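Local coordinates for protein TarM (Staphylococcus aureus subsp. aureus 21178, PDB 4X7R) that is a glycosyltransferase of the GT-B fold class, modelled here with uridine-5'-diphosphate and a glycan bound, at residues A[467-470]-A[471-474]; A[452-455]-A[456-460]. The protein carries 1 engineered substitution. All blocks are in the same frame, centred on the assembly; numbering follows the deposited sequence.

Interaction 1 (A[467-470]-A[471-474]); sequences GSKA and RENI
K469 and N473 are joined by the shortest of the four i-to-i+4 backbone hydrogen bonds here, with N473 N 2.9 Å from K469 O. I474 N reaches A470 O at 3.1 Å and R471 N reaches G467 O at 3.2 Å, while the bond from E472 N to S468 O is weak at 3.3 Å. On the exposed face, K469 and E472 form a salt bridge three residues apart, loose and weak as a hydrogen bond, with K469 NZ 3.5 Å from E472 OE1. The lysine chain bends at its CB–CG bond (chi2 -91°), the glutamate chain is extended beyond CG (chi2 171°), and the two chains cross, bringing the ammonium to the carboxylate beside the helix. E472 CB also lies against the carbonyl oxygen of K469, at 3.3 Å. Residues 467-474 make about two turns of the long helix 460-477, which comes after strand 438-441 of the six-stranded parallel sheet and after helix 446-457, in the C-terminal domain of the GT-B fold, and packs against helix 407-414. The inner face differs sharply in character: the A470 methyl meets M413, and I474 packs on I410, M413 and I414. I474 CG1 at the same time rests 3.4 Å from A470 O, the oxygen that accepts its own N-H. R471 turns its guanidinium away from this helix turn, giving NE to the carbonyl of I414 and NH2 to that of H309. N473, buried, also turns its amide away from residues 467-470: OD1 accepts from K477 NZ and ND2 makes a weak bond to F431 O.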
loop_
_atom_site.group_PDB
_atom_site.type_symbol
_atom_site.label_atom_id
_atom_site.label_comp_id
_atom_site.label_asym_id
_atom_site.label_seq_id
_atom_site.Cartn_x
_atom_site.Cartn_y
_atom_site.Cartn_z
ATOM N N GLY A 467 19.379 2.485 -22.599
ATOM C CA GLY A 467 18.052 1.895 -22.451
ATOM C C GLY A 467 17.961 0.472 -22.960
ATOM O O GLY A 467 17.411 -0.400 -22.282
ATOM N N SER A 468 18.539 0.227 -24.151
ATOM C CA SER A 468 18.580 -1.090 -24.801
ATOM C C SER A 468 19.332 -2.109 -23.916
ATOM O O SER A 468 18.820 -3.199 -23.681
ATOM C CB SER A 468 19.215 -0.981 -26.192
ATOM O OG SER A 468 18.254 -0.803 -27.227
ATOM N N LYS A 469 20.518 -1.726 -23.392
ATOM C CA LYS A 469 21.327 -2.554 -22.494
ATOM C C LYS A 469 20.585 -2.773 -21.154
ATOM O O LYS A 469 20.688 -3.853 -20.571
ATOM C CB LYS A 469 22.694 -1.893 -22.243
ATOM C CG LYS A 469 23.687 -2.014 -23.398
ATOM C CD LYS A 469 24.557 -3.263 -23.244
ATOM C CE LYS A 469 25.025 -3.817 -24.570
ATOM N NZ LYS A 469 25.472 -5.234 -24.453
ATOM N N ALA A 470 19.817 -1.750 -20.688
ATOM C CA ALA A 470 19.036 -1.794 -19.442
ATOM C C ALA A 470 17.997 -2.907 -19.439
ATOM O O ALA A 470 17.970 -3.690 -18.487
ATOM C CB ALA A 470 18.389 -0.444 -19.156
ATOM N N ARG A 471 17.182 -3.011 -20.517
ATOM C CA ARG A 471 16.131 -4.050 -20.666
ATOM C C ARG A 471 16.785 -5.437 -20.721
ATOM O O ARG A 471 16.350 -6.350 -20.021
ATOM C CB ARG A 471 15.234 -3.769 -21.895
ATOM C CG ARG A 471 14.635 -5.012 -22.556
ATOM C CD ARG A 471 13.699 -4.704 -23.710
ATOM N NE ARG A 471 12.382 -4.406 -23.176
ATOM C CZ ARG A 471 11.364 -5.255 -23.151
ATOM N NH1 ARG A 471 11.461 -6.439 -23.745
ATOM N NH2 ARG A 471 10.226 -4.912 -22.569
ATOM N N GLU A 472 17.865 -5.553 -21.511
ATOM C CA GLU A 472 18.688 -6.742 -21.670
ATOM C C GLU A 472 19.207 -7.236 -20.312
ATOM O O GLU A 472 19.164 -8.438 -20.051
ATOM C CB GLU A 472 19.880 -6.389 -22.550
ATOM C CG GLU A 472 20.052 -7.261 -23.769
ATOM C CD GLU A 472 21.107 -6.740 -24.726
ATOM O OE1 GLU A 472 22.294 -6.641 -24.330
ATOM O OE2 GLU A 472 20.741 -6.425 -25.881
ATOM N N ASN A 473 19.692 -6.304 -19.446
ATOM C CA ASN A 473 20.213 -6.626 -18.115
ATOM C C ASN A 473 19.125 -7.132 -17.192
ATOM O O ASN A 473 19.381 -8.049 -16.420
ATOM C CB ASN A 473 20.938 -5.429 -17.479
ATOM C CG ASN A 473 21.863 -5.840 -16.344
ATOM O OD1 ASN A 473 22.635 -6.798 -16.442
ATOM N ND2 ASN A 473 21.819 -5.135 -15.242
ATOM N N ILE A 474 17.903 -6.565 -17.282
ATOM C CA ILE A 474 16.770 -7.004 -16.442
ATOM C C ILE A 474 16.323 -8.406 -16.842
ATOM O O ILE A 474 16.142 -9.271 -15.979
ATOM C CB ILE A 474 15.585 -5.976 -16.381
ATOM C CG1 ILE A 474 16.044 -4.569 -15.884
ATOM C CG2 ILE A 474 14.399 -6.509 -15.560
ATOM C CD1 ILE A 474 16.856 -4.508 -14.556
#

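Interaction 2 (A[452-455]-A[456-460]); sequences KILQ and LVNND
With CG of N458 anti to its own carbonyl carbon (chi1 -72°), the side-chain amide folds back beside the backbone N and ND2 points at L454 O, 3.0 Å away. The N-H...O angle is 161°, nearly straight, and the oxygen lies close to the amide plane. N458 N donates to the same oxygen at 3.2 Å, and the two donors approach from opposite faces of the carbonyl plane, so one residue grips L454 O twice. The amide is fixed further by D347, which accepts from ND2, and by K319, which donates to OD1. One residue earlier, V457 N donates to I453 O at 2.7 Å, and V457 CG2 crowds that oxygen at 3.2 Å. L456 N bonds to K452 O at 3.1 Å. I453 CG2 and V457 CG1 touch only lightly, and both side chains touch L395 of strand 395-398. N459 sets CB against Q455 O, at 3.3 Å, and turns its amide onward, where OD1 accepts from L462 N. Helix 446-457 thus ends at an asparagine bonded back into its last turn, and the next residue serves as N-cap of helix 460-477: a tight helix-to-helix junction.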
loop_
_atom_site.group_PDB
_atom_site.type_symbol
_atom_site.label_atom_id
_atom_site.label_comp_id
_atom_site.label_asym_id
_atom_site.label_seq_id
_atom_site.Cartn_x
_atom_site.Cartn_y
_atom_site.Cartn_z
ATOM N N LYS A 452 24.905 14.273 -15.219
ATOM C CA LYS A 452 24.595 13.024 -15.924
ATOM C C LYS A 452 23.260 13.065 -16.644
ATOM O O LYS A 452 23.148 12.502 -17.734
ATOM C CB LYS A 452 24.744 11.785 -15.019
ATOM C CG LYS A 452 26.170 11.600 -14.475
ATOM C CD LYS A 452 27.214 11.195 -15.509
ATOM C CE LYS A 452 28.627 11.359 -14.991
ATOM N NZ LYS A 452 28.958 10.383 -13.920
ATOM N N ILE A 453 22.268 13.768 -16.069
ATOM C CA ILE A 453 20.953 13.965 -16.679
ATOM C C ILE A 453 21.157 14.789 -17.960
ATOM O O ILE A 453 20.652 14.395 -19.013
ATOM C CB ILE A 453 19.949 14.612 -15.680
ATOM C CG1 ILE A 453 19.467 13.568 -14.644
ATOM C CG2 ILE A 453 18.752 15.271 -16.409
ATOM C CD1 ILE A 453 18.981 14.154 -13.320
ATOM N N LEU A 454 21.963 15.883 -17.870
ATOM C CA LEU A 454 22.276 16.776 -18.985
ATOM C C LEU A 454 22.976 16.055 -20.133
ATOM O O LEU A 454 22.553 16.214 -21.273
ATOM C CB LEU A 454 23.068 18.003 -18.518
ATOM C CG LEU A 454 22.259 19.075 -17.799
ATOM C CD1 LEU A 454 23.145 19.912 -16.908
ATOM C CD2 LEU A 454 21.495 19.942 -18.779
ATOM N N GLN A 455 24.003 15.227 -19.835
ATOM C CA GLN A 455 24.711 14.411 -20.832
ATOM C C GLN A 455 23.690 13.504 -21.542
ATOM O O GLN A 455 23.614 13.501 -22.766
ATOM C CB GLN A 455 25.782 13.514 -20.167
ATOM C CG GLN A 455 27.025 14.225 -19.643
ATOM C CD GLN A 455 27.944 13.291 -18.876
ATOM O OE1 GLN A 455 28.181 12.135 -19.261
ATOM N NE2 GLN A 455 28.507 13.783 -17.780
ATOM N N LEU A 456 22.869 12.792 -20.758
ATOM C CA LEU A 456 21.865 11.854 -21.247
ATOM C C LEU A 456 20.715 12.482 -22.063
ATOM O O LEU A 456 20.440 11.979 -23.157
ATOM C CB LEU A 456 21.382 10.948 -20.100
ATOM C CG LEU A 456 21.308 9.422 -20.324
ATOM C CD1 LEU A 456 22.476 8.888 -21.112
ATOM C CD2 LEU A 456 21.229 8.680 -18.997
ATOM N N VAL A 457 20.082 13.590 -21.577
ATOM C CA VAL A 457 18.986 14.275 -22.304
ATOM C C VAL A 457 19.432 14.873 -23.636
ATOM O O VAL A 457 18.598 15.036 -24.528
ATOM C CB VAL A 457 18.171 15.337 -21.506
ATOM C CG1 VAL A 457 17.261 14.714 -20.470
ATOM C CG2 VAL A 457 19.049 16.436 -20.913
ATOM N N ASN A 458 20.722 15.252 -23.745
ATOM C CA ASN A 458 21.311 15.893 -24.927
ATOM C C ASN A 458 22.103 14.947 -25.842
ATOM O O ASN A 458 22.824 15.412 -26.723
ATOM C CB ASN A 458 22.155 17.095 -24.507
ATOM C CG ASN A 458 21.324 18.256 -24.034
ATOM O OD1 ASN A 458 20.703 18.970 -24.824
ATOM N ND2 ASN A 458 21.285 18.465 -22.734
ATOM N N ASN A 459 21.948 13.628 -25.655
ATOM C CA ASN A 459 22.621 12.616 -26.468
ATOM C C ASN A 459 21.631 11.480 -26.764
ATOM O O ASN A 459 21.413 10.603 -25.920
ATOM C CB ASN A 459 23.892 12.121 -25.769
ATOM C CG ASN A 459 24.855 11.382 -26.652
ATOM O OD1 ASN A 459 24.472 10.580 -27.506
ATOM N ND2 ASN A 459 26.137 11.586 -26.414
ATOM N N ASP A 460 20.996 11.543 -27.951
ATOM C CA ASP A 460 19.977 10.597 -28.418
ATOM C C ASP A 460 20.491 9.164 -28.542
ATOM O O ASP A 460 19.819 8.247 -28.068
ATOM C CB ASP A 460 19.332 11.076 -29.730
ATOM C CG ASP A 460 18.721 12.464 -29.655
ATOM O OD1 ASP A 460 17.649 12.609 -29.028
ATOM O OD2 ASP A 460 19.313 13.405 -30.234
#

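Overall arrangement
Along the chain interaction 2 comes first, at the end of helix 446-457, and interaction 1 follows about two turns into helix 460-477; their centres are 18 Å apart and their nearest atoms about 7 Å, without touching. Both belong to the C-terminal domain of the GT-B fold, yet they pack against different elements. Helix 446-457 lies on strands 395-398 and 438-441 of the six-stranded parallel sheet and beside helix 333-346, whereas residues 467-474 pack on helix 407-414. Across the junction at 458-459 the chain thus passes from the sheet to another helix; the side chain of I474 lies about 12 Å from both UDP and 3YW, and neither contact forms part of their pockets.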